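Local coordinates for protein peroxisomal acyl-coenzyme A oxidase 1 (Arabidopsis thaliana, PDB 1W07) that catalyses the FAD-dependent desaturation of long- and medium-chain acyl-CoAs to 2-trans-enoyl-CoAs, passing the electrons to oxygen to give hydrogen peroxide, at residues 23-28 against 340-345; 60-65 against 236-241; 67-72 against 95-100; 469-474 against 582-587; 485-490 against 569-574. The protein carries 1 engineered substitution. All coordinates share one frame; numbering follows the deposited sequence.

Interaction 1 of 5, residues 23-28 against 340-345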
# COMPACT_ATOMS: atom_id res chain seq x y z
N ILE B 23 15.80 15.17 21.97
CA ILE B 23 15.17 15.08 23.29
C ILE B 23 13.66 15.27 23.17
O ILE B 23 12.89 14.64 23.89
CB ILE B 23 15.73 16.16 24.23
CG1 ILE B 23 17.26 16.00 24.34
CG2 ILE B 23 15.05 16.07 25.60
CD1 ILE B 23 17.69 14.63 24.82
N VAL B 24 13.24 16.16 22.28
CA VAL B 24 11.82 16.41 22.06
C VAL B 24 11.14 15.12 21.59
O VAL B 24 10.09 14.74 22.10
CB VAL B 24 11.60 17.49 20.96
CG1 VAL B 24 10.12 17.63 20.66
CG2 VAL B 24 12.19 18.83 21.41
N TRP B 25 11.76 14.44 20.63
CA TRP B 25 11.21 13.21 20.07
C TRP B 25 11.12 12.09 21.11
O TRP B 25 10.12 11.37 21.17
CB TRP B 25 12.06 12.74 18.87
CG TRP B 25 11.53 11.50 18.19
CD1 TRP B 25 11.98 10.21 18.34
CD2 TRP B 25 10.41 11.43 17.29
NE1 TRP B 25 11.20 9.35 17.60
CE2 TRP B 25 10.23 10.08 16.94
CE3 TRP B 25 9.55 12.39 16.75
CZ2 TRP B 25 9.21 9.65 16.08
CZ3 TRP B 25 8.54 11.97 15.89
CH2 TRP B 25 8.38 10.61 15.57
N ALA B 26 12.16 11.98 21.93
CA ALA B 26 12.22 10.96 22.98
C ALA B 26 11.21 11.26 24.08
O ALA B 26 10.72 10.35 24.75
CB ALA B 26 13.63 10.89 23.56
N GLY B 27 10.91 12.54 24.28
CA GLY B 27 9.97 12.92 25.31
C GLY B 27 10.64 13.45 26.56
O GLY B 27 10.04 14.21 27.31
N SER B 28 11.89 13.04 26.80
CA SER B 28 12.67 13.49 27.96
C SER B 28 14.11 13.05 27.77
O SER B 28 14.42 12.28 26.86
CB SER B 28 12.12 12.89 29.25
OG SER B 28 12.40 11.51 29.36
N SER B 340 3.39 14.70 9.98
CA SER B 340 2.47 13.75 10.62
C SER B 340 3.18 12.88 11.65
O SER B 340 2.59 12.50 12.66
CB SER B 340 1.80 12.83 9.58
OG SER B 340 0.95 13.53 8.69
N ALA B 341 4.44 12.55 11.39
CA ALA B 341 5.19 11.75 12.35
C ALA B 341 5.26 12.51 13.67
O ALA B 341 4.95 11.97 14.72
CB ALA B 341 6.60 11.46 11.82
N TYR B 342 5.66 13.79 13.63
CA TYR B 342 5.72 14.57 14.86
C TYR B 342 4.31 14.79 15.43
O TYR B 342 4.09 14.72 16.64
CB TYR B 342 6.40 15.91 14.61
CG TYR B 342 7.92 15.83 14.54
CD1 TYR B 342 8.56 15.28 13.43
CD2 TYR B 342 8.71 16.29 15.59
CE1 TYR B 342 9.96 15.22 13.35
CE2 TYR B 342 10.11 16.23 15.54
CZ TYR B 342 10.73 15.69 14.41
OH TYR B 342 12.10 15.63 14.35
N ALA B 343 3.36 15.06 14.56
CA ALA B 343 1.99 15.26 15.00
C ALA B 343 1.48 14.04 15.78
O ALA B 343 0.86 14.19 16.84
CB ALA B 343 1.10 15.56 13.81
N PHE B 344 1.73 12.84 15.27
CA PHE B 344 1.28 11.61 15.92
C PHE B 344 2.07 11.33 17.18
O PHE B 344 1.56 10.74 18.13
CB PHE B 344 1.38 10.41 14.97
CG PHE B 344 0.51 10.52 13.74
CD1 PHE B 344 -0.50 11.49 13.65
CD2 PHE B 344 0.68 9.63 12.69
CE1 PHE B 344 -1.32 11.56 12.52
CE2 PHE B 344 -0.13 9.69 11.57
CZ PHE B 344 -1.13 10.66 11.48
N ARG B 345 3.32 11.75 17.21
CA ARG B 345 4.16 11.59 18.40
C ARG B 345 3.55 12.43 19.56
O ARG B 345 3.34 11.95 20.67
CB ARG B 345 5.57 12.09 18.07
CG ARG B 345 6.63 11.76 19.10
CD ARG B 345 6.85 10.27 19.13
NE ARG B 345 8.08 9.93 19.83
CZ ARG B 345 8.62 8.72 19.80
NH1 ARG B 345 8.05 7.74 19.09
NH2 ARG B 345 9.74 8.48 20.47
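Trp25 and Arg345 bring the two backbones closest, with CA atoms 7.4 Å apart. Trp25 lies in the last turn of helix 18-26, and Arg345 lies within the long helix 328-363. The chain leaves the first helix at Gly27, which has positive phi. Ser28 then caps the next helix, its OG bonding to the N of Ala31.

The indole of Trp25 is the largest contributor to the contact. Its CG is anti to the backbone N (chi1 -177°), which swings the ring out toward helix 328-363. The Arg345 chain bends at chi2 and folds over one face of this ring. Its CD sits above the six-membered ring, 3.8 Å from the centroid, as a CH-pi contact. Its guanidinium lies flat over the five-membered ring, planes 10° apart, in a cation-pi stack. The same group grips the backbone O of Trp25 side-on. NE bonds to that O at 2.8 Å and NH2 at 3.0 Å, the latter from above the carbonyl plane. Stack and bonds together fix the guanidinium rotation.

The contact joins the N-terminal part of the chain to the C-alpha1 helices of the acyl-CoA oxidase fold. Helix 278-309 takes part too, since Ser293 and Asn294 accept from Arg345 NH1.

The far edge of the indole points into helix 328-363. Trp25 CZ3 comes 3.8 Å from the backbone O of Ala341, near the indole plane. The edge also meets the face of Tyr342 in a T-shaped pair, with centroids 5.1 Å apart. The hydroxyl of Tyr342 is bonded to the backbone O of Leu603.

Interaction 2 of 5, residues 60-65 against 236-241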
# COMPACT_ATOMS: atom_id res chain seq x y z
N GLU B 60 13.42 -21.60 9.36
CA GLU B 60 14.64 -20.96 9.86
C GLU B 60 14.33 -19.61 10.52
O GLU B 60 14.96 -19.24 11.51
CB GLU B 60 15.65 -20.74 8.72
CG GLU B 60 15.97 -22.00 7.94
CD GLU B 60 16.81 -21.72 6.71
OE1 GLU B 60 16.53 -20.72 5.99
OE2 GLU B 60 17.74 -22.51 6.44
N LEU B 61 13.36 -18.88 9.95
CA LEU B 61 12.99 -17.57 10.48
C LEU B 61 12.34 -17.74 11.86
O LEU B 61 12.59 -16.96 12.79
CB LEU B 61 12.00 -16.88 9.53
CG LEU B 61 11.48 -15.51 9.98
CD1 LEU B 61 12.61 -14.48 9.94
CD2 LEU B 61 10.33 -15.08 9.08
N PHE B 62 11.50 -18.76 11.99
CA PHE B 62 10.83 -18.99 13.26
C PHE B 62 11.85 -19.43 14.31
O PHE B 62 11.85 -18.93 15.44
CB PHE B 62 9.75 -20.05 13.10
CG PHE B 62 8.88 -20.20 14.31
CD1 PHE B 62 8.02 -19.16 14.69
CD2 PHE B 62 8.95 -21.34 15.10
CE1 PHE B 62 7.25 -19.27 15.85
CE2 PHE B 62 8.19 -21.45 16.26
CZ PHE B 62 7.34 -20.42 16.64
N LYS B 63 12.72 -20.36 13.94
CA LYS B 63 13.74 -20.85 14.86
C LYS B 63 14.64 -19.71 15.32
O LYS B 63 14.96 -19.59 16.51
CB LYS B 63 14.57 -21.94 14.19
CG LYS B 63 15.72 -22.42 15.07
CD LYS B 63 16.31 -23.75 14.59
CE LYS B 63 17.33 -24.29 15.59
NZ LYS B 63 17.79 -25.67 15.24
N SER B 64 15.05 -18.89 14.37
CA SER B 64 15.90 -17.75 14.65
C SER B 64 15.20 -16.81 15.64
O SER B 64 15.84 -16.18 16.48
CB SER B 64 16.21 -17.00 13.35
OG SER B 64 16.90 -15.81 13.64
N THR B 65 13.88 -16.73 15.53
CA THR B 65 13.07 -15.87 16.40
C THR B 65 13.10 -16.42 17.83
O THR B 65 13.22 -15.66 18.81
CB THR B 65 11.61 -15.80 15.91
OG1 THR B 65 11.58 -15.17 14.62
CG2 THR B 65 10.74 -15.02 16.89
N SER B 236 7.62 -14.23 11.49
CA SER B 236 8.43 -14.74 12.59
C SER B 236 7.45 -15.02 13.74
O SER B 236 7.81 -15.68 14.72
CB SER B 236 9.44 -13.69 13.03
OG SER B 236 8.81 -12.45 13.28
N MET B 237 6.23 -14.50 13.61
CA MET B 237 5.19 -14.68 14.61
C MET B 237 4.39 -15.93 14.29
O MET B 237 4.03 -16.17 13.13
CB MET B 237 4.24 -13.47 14.63
CG MET B 237 3.06 -13.55 15.62
SD MET B 237 3.55 -13.28 17.36
CE MET B 237 3.79 -11.49 17.43
N ASP B 238 4.13 -16.74 15.31
CA ASP B 238 3.34 -17.95 15.10
C ASP B 238 1.87 -17.69 15.39
O ASP B 238 1.37 -18.05 16.46
CB ASP B 238 3.85 -19.10 15.98
CG ASP B 238 3.95 -18.73 17.44
OD1 ASP B 238 3.55 -19.55 18.29
OD2 ASP B 238 4.44 -17.61 17.75
N ASN B 239 1.19 -17.04 14.44
CA ASN B 239 -0.24 -16.77 14.61
C ASN B 239 -0.92 -18.11 14.39
O ASN B 239 -0.61 -18.82 13.42
CB ASN B 239 -0.73 -15.73 13.59
CG ASN B 239 -0.13 -14.37 13.83
OD1 ASN B 239 0.84 -13.98 13.19
ND2 ASN B 239 -0.69 -13.63 14.80
N GLY B 240 -1.82 -18.48 15.27
CA GLY B 240 -2.40 -19.79 15.10
C GLY B 240 -3.89 -19.97 15.19
O GLY B 240 -4.66 -19.02 15.29
N PHE B 241 -4.29 -21.23 15.13
CA PHE B 241 -5.69 -21.56 15.25
C PHE B 241 -5.78 -22.47 16.47
O PHE B 241 -4.77 -23.00 16.93
CB PHE B 241 -6.20 -22.23 13.98
CG PHE B 241 -5.45 -23.48 13.61
CD1 PHE B 241 -5.73 -24.69 14.24
CD2 PHE B 241 -4.49 -23.45 12.60
CE1 PHE B 241 -5.05 -25.86 13.87
CE2 PHE B 241 -3.81 -24.60 12.23
CZ PHE B 241 -4.09 -25.82 12.87
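Ser236 fits against one side of helix 58-78, touching Leu61, Phe62 and Thr65. Its CA comes within 4.9 Å of the CA of Phe62. This is the tight part of the contact. Thr65 OG1 lies 3.0 Å from Ser236 CB, and Thr65 CG2 rests 3.7 Å from Ser236 O. Leu61 CD2 packs 3.7 Å from Ser236 N. The contact is made by van der Waals packing.

Thr65 OG1 sits beside its own backbone N (chi1 -64°). From there it donates to Leu61 O, one turn back, at 2.8 Å. Thr65 N reaches the same oxygen from the opposite face of its plane. The hydroxyl is also bonded to Gln95 NE2. A valine in place of Thr65 would probably leave Gln95 NE2 without this mate and remove the side-chain grip on Leu61 O. Ser236 OG turns to the backbone O of Pro96.

The Phe62 ring reaches further along the loop. Its CE1 lies 3.4 Å from Asp238 CB, and its CD1 meets Ser236 O near the ring plane at 3.5 Å. Asp238 OD1 is held by the backbone N atoms of Lys181 and Val182.

The rest of the helix surface is looser with respect to segment 236-241, and Glu60 is exposed. The second subunit packs on this flank, its Pro644 on Phe62 and its Tyr650 on Lys63. Past Asp238 the chain moves off the helix, and Asn239 touches FAD. The arrangement places an N-terminal helix against the loop that leads into strand 240-244 of the acyl-CoA dehydrogenase middle domain, beside the flavin site.

Interaction 3 of 5, residues 67-72 against 95-100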
# COMPACT_ATOMS: atom_id res chain seq x y z
N ARG B 67 15.42 -18.20 19.07
CA ARG B 67 16.78 -17.94 19.54
C ARG B 67 16.93 -16.52 20.05
O ARG B 67 17.46 -16.29 21.14
CB ARG B 67 17.79 -18.17 18.42
CG ARG B 67 19.24 -18.06 18.91
CD ARG B 67 20.22 -18.07 17.75
NE ARG B 67 21.59 -18.13 18.23
CZ ARG B 67 22.63 -17.63 17.56
NH1 ARG B 67 22.46 -17.04 16.38
NH2 ARG B 67 23.85 -17.73 18.08
N LYS B 68 16.48 -15.55 19.25
CA LYS B 68 16.58 -14.14 19.64
C LYS B 68 15.83 -13.86 20.94
O LYS B 68 16.30 -13.09 21.77
CB LYS B 68 16.03 -13.21 18.55
CG LYS B 68 16.88 -13.15 17.28
CD LYS B 68 16.29 -12.18 16.25
CE LYS B 68 17.23 -12.04 15.06
NZ LYS B 68 16.70 -11.16 13.97
N CYS B 69 14.67 -14.48 21.12
CA CYS B 69 13.91 -14.24 22.33
C CYS B 69 14.63 -14.83 23.55
O CYS B 69 14.66 -14.22 24.62
CB CYS B 69 12.51 -14.84 22.22
SG CYS B 69 11.42 -13.97 21.06
N ALA B 70 15.22 -16.01 23.38
CA ALA B 70 15.93 -16.68 24.46
C ALA B 70 17.17 -15.87 24.83
O ALA B 70 17.51 -15.71 26.00
CB ALA B 70 16.32 -18.09 24.04
N HIS B 71 17.85 -15.36 23.81
CA HIS B 71 19.04 -14.56 24.03
C HIS B 71 18.65 -13.29 24.78
O HIS B 71 19.40 -12.81 25.63
CB HIS B 71 19.70 -14.23 22.69
CG HIS B 71 21.00 -13.52 22.82
ND1 HIS B 71 22.14 -14.13 23.33
CD2 HIS B 71 21.36 -12.25 22.54
CE1 HIS B 71 23.13 -13.26 23.35
NE2 HIS B 71 22.68 -12.11 22.87
N ALA B 72 17.47 -12.76 24.47
CA ALA B 72 16.96 -11.55 25.11
C ALA B 72 16.77 -11.80 26.60
O ALA B 72 17.18 -10.98 27.43
CB ALA B 72 15.62 -11.15 24.50
N GLN B 95 11.51 -7.64 16.08
CA GLN B 95 11.07 -8.87 15.43
C GLN B 95 9.83 -9.45 16.08
O GLN B 95 9.88 -9.97 17.19
CB GLN B 95 12.22 -9.89 15.43
CG GLN B 95 11.92 -11.15 14.60
CD GLN B 95 13.17 -11.73 13.97
OE1 GLN B 95 13.99 -11.01 13.41
NE2 GLN B 95 13.30 -13.05 14.02
N PRO B 96 8.68 -9.36 15.39
CA PRO B 96 7.41 -9.87 15.90
C PRO B 96 7.60 -11.29 16.45
O PRO B 96 8.11 -12.17 15.74
CB PRO B 96 6.52 -9.84 14.66
CG PRO B 96 7.02 -8.60 13.95
CD PRO B 96 8.52 -8.76 14.05
N ALA B 97 7.19 -11.51 17.69
CA ALA B 97 7.37 -12.81 18.33
C ALA B 97 6.36 -13.01 19.45
O ALA B 97 5.77 -12.05 19.95
CB ALA B 97 8.80 -12.91 18.88
N TYR B 98 6.18 -14.26 19.85
CA TYR B 98 5.24 -14.62 20.89
C TYR B 98 5.38 -13.78 22.14
O TYR B 98 4.41 -13.51 22.83
CB TYR B 98 5.40 -16.10 21.24
CG TYR B 98 6.68 -16.41 21.97
CD1 TYR B 98 6.74 -16.38 23.36
CD2 TYR B 98 7.83 -16.74 21.26
CE1 TYR B 98 7.91 -16.69 24.04
CE2 TYR B 98 9.02 -17.04 21.93
CZ TYR B 98 9.05 -17.02 23.30
OH TYR B 98 10.22 -17.35 23.95
N VAL B 99 6.62 -13.38 22.42
CA VAL B 99 6.91 -12.57 23.59
C VAL B 99 6.07 -11.29 23.62
O VAL B 99 5.68 -10.83 24.70
CB VAL B 99 8.41 -12.18 23.64
CG1 VAL B 99 8.66 -11.19 24.75
CG2 VAL B 99 9.26 -13.43 23.86
N ASP B 100 5.76 -10.73 22.46
CA ASP B 100 4.99 -9.50 22.42
C ASP B 100 3.58 -9.70 22.98
O ASP B 100 3.05 -8.82 23.66
CB ASP B 100 4.89 -8.96 20.98
CG ASP B 100 6.25 -8.82 20.31
OD1 ASP B 100 7.24 -8.51 21.00
OD2 ASP B 100 6.32 -9.00 19.07
O HOH W 1 15.83 -13.71 12.26
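Cys69 and Val99 are the nearest residues of the two backbones at one end, with CA atoms 7.3 Å apart, while Lys68 and Gln95 face each other at the other. Cys69 SG is the apolar centre. It lies 3.6 Å from Ala97 CB and 3.6 Å from Val99 CG2. The sulfur also approaches the Tyr98 ring obliquely, 4.8 Å from its centroid, as a sulfur-aromatic contact.

Lys68 provides the polar end. Its CG stands anti to the carbonyl carbon (chi1 -70°), and the chain runs out extended to cross the Gln95 side chain at about a right angle. NZ donates to Gln95 OE1 at 2.8 Å, from above the carbonyl plane. A water accepts from both Lys68 NZ and Gln95 NE2. NZ also bonds to Glu49 O, and Gln95 OE1 receives Arg53 NH2. A methionine in place of Lys68 would probably leave Gln95 OE1 short of one donor and Glu49 O without this mate.

The start of helix 98-113 is held by Ala97 N, which donates to Asp100 OD2 at 3.0 Å. Helix 58-78 packs on the turn entering helix 98-113. Ile93 of helix 83-93 touches Ala72, and Leu651 of the second subunit packs on Tyr98.

Interaction 4 of 5, residues 469-474 against 582-587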
# COMPACT_ATOMS: atom_id res chain seq x y z
N SER B 469 -13.79 33.20 8.23
CA SER B 469 -12.38 33.43 8.51
C SER B 469 -11.96 34.82 8.04
O SER B 469 -12.38 35.28 6.97
CB SER B 469 -11.54 32.35 7.81
OG SER B 469 -10.19 32.42 8.20
N GLY B 470 -11.12 35.48 8.83
CA GLY B 470 -10.66 36.81 8.47
C GLY B 470 -9.43 36.80 7.59
O GLY B 470 -8.87 37.85 7.28
N VAL B 471 -9.00 35.60 7.20
CA VAL B 471 -7.82 35.44 6.37
C VAL B 471 -7.83 36.39 5.17
O VAL B 471 -8.77 36.40 4.37
CB VAL B 471 -7.70 33.99 5.85
CG1 VAL B 471 -6.59 33.90 4.83
CG2 VAL B 471 -7.43 33.04 7.02
N GLN B 472 -6.77 37.19 5.06
CA GLN B 472 -6.64 38.15 3.96
C GLN B 472 -5.27 37.98 3.33
O GLN B 472 -5.02 38.46 2.21
CB GLN B 472 -6.82 39.58 4.47
CG GLN B 472 -8.21 39.91 4.99
CD GLN B 472 -8.37 41.36 5.39
OE1 GLN B 472 -8.12 42.27 4.60
NE2 GLN B 472 -8.81 41.60 6.63
N LYS B 473 -4.37 37.31 4.04
CA LYS B 473 -3.01 37.07 3.56
C LYS B 473 -2.57 35.67 3.96
O LYS B 473 -2.99 35.14 5.00
CB LYS B 473 -2.05 38.10 4.16
CG LYS B 473 -1.87 37.99 5.68
CD LYS B 473 -0.79 38.93 6.20
CE LYS B 473 -1.36 40.26 6.66
NZ LYS B 473 -2.14 40.11 7.93
N ALA B 474 -1.72 35.07 3.14
CA ALA B 474 -1.22 33.72 3.38
C ALA B 474 -0.72 33.56 4.80
O ALA B 474 -1.01 32.55 5.46
CB ALA B 474 -0.10 33.38 2.39
N ALA B 582 -8.51 29.82 0.50
CA ALA B 582 -8.03 28.46 0.35
C ALA B 582 -6.75 28.48 -0.47
O ALA B 582 -5.82 27.72 -0.21
CB ALA B 582 -9.09 27.60 -0.35
N SER B 583 -6.72 29.37 -1.45
CA SER B 583 -5.56 29.53 -2.30
C SER B 583 -4.41 30.14 -1.50
O SER B 583 -3.24 29.90 -1.79
CB SER B 583 -5.91 30.41 -3.50
OG SER B 583 -4.93 30.33 -4.52
N LEU B 584 -4.75 30.94 -0.49
CA LEU B 584 -3.75 31.56 0.38
C LEU B 584 -3.12 30.51 1.29
O LEU B 584 -1.93 30.58 1.62
CB LEU B 584 -4.39 32.66 1.23
CG LEU B 584 -4.79 33.94 0.48
CD1 LEU B 584 -5.59 34.87 1.39
CD2 LEU B 584 -3.52 34.62 -0.02
N ALA B 585 -3.92 29.53 1.70
CA ALA B 585 -3.43 28.46 2.56
C ALA B 585 -2.43 27.62 1.78
O ALA B 585 -1.39 27.21 2.31
CB ALA B 585 -4.58 27.58 3.03
N ASN B 586 -2.74 27.39 0.50
CA ASN B 586 -1.87 26.63 -0.38
C ASN B 586 -0.53 27.35 -0.57
O ASN B 586 0.52 26.70 -0.63
CB ASN B 586 -2.54 26.41 -1.74
CG ASN B 586 -1.88 25.32 -2.56
OD1 ASN B 586 -1.76 24.18 -2.10
ND2 ASN B 586 -1.45 25.65 -3.77
N ASP B 587 -0.56 28.68 -0.68
CA ASP B 587 0.68 29.46 -0.84
C ASP B 587 1.51 29.33 0.43
O ASP B 587 2.74 29.17 0.38
CB ASP B 587 0.39 30.95 -1.08
CG ASP B 587 -0.36 31.20 -2.38
OD1 ASP B 587 -0.12 30.48 -3.37
OD2 ASP B 587 -1.17 32.16 -2.41
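A loop between helices 461-464 and 480-503 lies across helix 579-596 in the C-terminal helical region, and Leu584 of that helix meets the loop at Val471 and Ala474. The closest backbone pair is Ala474 and Leu584, with CA atoms 4.5 Å apart.

Leu584 is the residue that fills the contact. Its CG stands beside the backbone N (chi1 -72°), which aims the two methyl groups at the loop. CD1 touches Val471 CG1 at 3.7 Å, as the two side chains run past each other in opposite directions. The same methyl rests on the backbone between Gln472 and Lys473, 3.7 Å from Gln472 C and 3.8 Å from Lys473 N. CD2 takes the next position along, 3.7 Å from Ala474 N. One leucine thus follows the loop over four residues.

The segment 469-474 has no regular strand, and it begins a 3-10 turn at Ala474. It runs close to the disulfide between Cys467 and Cys576, and Ser469 makes a backbone bond to Cys576. Gln581 and Gln588 of helix 579-596 add side-chain bonds. Gln581 NE2 reaches the backbone O atoms of Ser469 and Val471, and Gln588 NE2 that of Ala474.

The small Ala474 probably allows this close approach. Its CB lies 3.4 Å from Leu584 O and 4.3 Å from Asp587 CB. The Asp587 carboxylate is engaged elsewhere, in a salt bridge with Arg590. Val471 is buried, while Gln472 and Lys473 turn away from the helix and are exposed. Lys473 NZ forms a salt bridge with Asp476.

Interaction 5 of 5, residues 485-490 against 569-574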
# COMPACT_ATOMS: atom_id res chain seq x y z
N GLU B 485 -10.25 27.40 14.46
CA GLU B 485 -11.60 27.79 14.09
C GLU B 485 -12.03 27.07 12.82
O GLU B 485 -13.13 26.54 12.74
CB GLU B 485 -11.67 29.31 13.87
CG GLU B 485 -13.04 29.79 13.43
CD GLU B 485 -13.06 31.27 13.12
OE1 GLU B 485 -12.29 31.71 12.24
OE2 GLU B 485 -13.86 32.00 13.75
N ALA B 486 -11.16 27.07 11.83
CA ALA B 486 -11.46 26.40 10.56
C ALA B 486 -11.74 24.91 10.75
O ALA B 486 -12.74 24.41 10.24
CB ALA B 486 -10.31 26.58 9.60
N PHE B 487 -10.87 24.21 11.48
CA PHE B 487 -11.07 22.77 11.71
C PHE B 487 -12.27 22.44 12.61
O PHE B 487 -12.95 21.44 12.39
CB PHE B 487 -9.81 22.13 12.30
CG PHE B 487 -8.78 21.75 11.27
CD1 PHE B 487 -8.04 22.72 10.61
CD2 PHE B 487 -8.57 20.41 10.95
CE1 PHE B 487 -7.11 22.37 9.64
CE2 PHE B 487 -7.65 20.04 9.98
CZ PHE B 487 -6.91 21.03 9.32
N GLU B 488 -12.52 23.27 13.62
CA GLU B 488 -13.66 23.04 14.51
C GLU B 488 -14.95 23.23 13.74
O GLU B 488 -15.86 22.41 13.82
CB GLU B 488 -13.62 23.98 15.72
CG GLU B 488 -12.40 23.81 16.62
CD GLU B 488 -12.42 24.74 17.82
OE1 GLU B 488 -12.99 25.84 17.69
OE2 GLU B 488 -11.86 24.38 18.87
N ALA B 489 -15.03 24.32 12.98
CA ALA B 489 -16.21 24.60 12.17
C ALA B 489 -16.47 23.49 11.16
O ALA B 489 -17.60 23.01 11.01
CB ALA B 489 -16.05 25.92 11.45
N ARG B 490 -15.43 23.08 10.45
CA ARG B 490 -15.55 22.03 9.46
C ARG B 490 -16.07 20.72 10.05
O ARG B 490 -16.95 20.07 9.48
CB ARG B 490 -14.18 21.82 8.78
CG ARG B 490 -14.09 20.58 7.92
CD ARG B 490 -13.15 19.57 8.55
NE ARG B 490 -12.91 18.41 7.68
CZ ARG B 490 -11.85 17.62 7.79
NH1 ARG B 490 -10.93 17.87 8.73
NH2 ARG B 490 -11.69 16.58 6.98
N GLY B 569 -12.81 20.36 0.09
CA GLY B 569 -14.25 20.32 -0.07
C GLY B 569 -15.02 20.47 1.23
O GLY B 569 -16.07 21.12 1.26
N ASP B 570 -14.51 19.86 2.31
CA ASP B 570 -15.17 19.94 3.63
C ASP B 570 -15.17 21.38 4.17
O ASP B 570 -16.17 21.83 4.74
CB ASP B 570 -14.46 19.05 4.66
CG ASP B 570 -14.54 17.57 4.34
OD1 ASP B 570 -15.34 17.16 3.47
OD2 ASP B 570 -13.80 16.80 4.99
N PHE B 571 -14.05 22.09 4.02
CA PHE B 571 -13.95 23.46 4.52
C PHE B 571 -14.75 24.49 3.68
O PHE B 571 -15.40 25.37 4.25
CB PHE B 571 -12.48 23.89 4.59
CG PHE B 571 -11.66 23.11 5.59
CD1 PHE B 571 -11.19 21.83 5.28
CD2 PHE B 571 -11.39 23.63 6.84
CE1 PHE B 571 -10.46 21.09 6.20
CE2 PHE B 571 -10.65 22.90 7.78
CZ PHE B 571 -10.19 21.62 7.45
N LEU B 572 -14.71 24.36 2.36
CA LEU B 572 -15.44 25.29 1.49
C LEU B 572 -16.96 25.17 1.65
O LEU B 572 -17.69 26.10 1.31
CB LEU B 572 -15.06 25.07 0.03
CG LEU B 572 -13.67 25.56 -0.39
CD1 LEU B 572 -13.47 25.31 -1.88
CD2 LEU B 572 -13.53 27.04 -0.06
N SER B 573 -17.43 24.04 2.16
CA SER B 573 -18.86 23.85 2.36
C SER B 573 -19.39 24.65 3.54
O SER B 573 -20.59 24.92 3.63
CB SER B 573 -19.17 22.37 2.58
OG SER B 573 -18.92 21.61 1.41
N THR B 574 -18.50 25.04 4.45
CA THR B 574 -18.89 25.80 5.64
C THR B 574 -19.13 27.28 5.39
O THR B 574 -19.75 27.96 6.20
CB THR B 574 -17.83 25.67 6.77
OG1 THR B 574 -16.63 26.34 6.37
CG2 THR B 574 -17.53 24.20 7.06
O HOH W 2 -18.35 20.82 6.56
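Arg490 CG is anti to the backbone N (chi1 169°) and the chain bends at chi2 (-111°), which lays CG over the Phe571 ring and carries the guanidinium past its CE1 rim to Asp570. Phe571, with CG beside its backbone N, turns a face to Arg490 and an edge to Phe487.

Arg490 CG sits over one face of the Phe571 ring, 3.9 Å from its centroid, in a CH-pi contact. The guanidinium forms a salt bridge with a single oxygen. NH2 meets Asp570 OD2 at 2.9 Å on its anti lone pair, and NE reaches the same atom at 3.3 Å. NH1 is bonded to Gln528 OE1.

The contact joins helix 480-503 to the short helix 568-572 within the C-terminal helical domain. Its core is a T-shaped pair. The edge of Phe571 points at the face of Phe487, with planes at 71°, and the two CZ atoms are 3.8 Å apart. Phe571 CE2 touches Ala486 O at 3.6 Å.

Thr574 CG2 packs 3.8 Å from Arg490 CA. The threonine hydroxyl donates to Phe571 O at 2.6 Å and is also bonded to Cys576 N. A water donates to Asp570 O and, weakly, to Arg490 O.

In the fold
Interaction 1 closes the longest loop of the chain among the five, and interactions 2 and 3 are nested inside it. These two share helix 58-78, have centres 10 Å apart, and touch, with Thr65 CG2 packing on Ala97 CB. They form one continuous patch near the FAD site, and both touch the second subunit. Interactions 4 and 5 follow later in the chain, with 5 nested inside 4. Their centres are 14 Å apart in the C-terminal helices, and 47 to 53 Å from those of interactions 2 and 3. Interaction 1 lies between the two groups, about 27 to 32 Å from each centre, and ties the N-terminal part to helix 328-363.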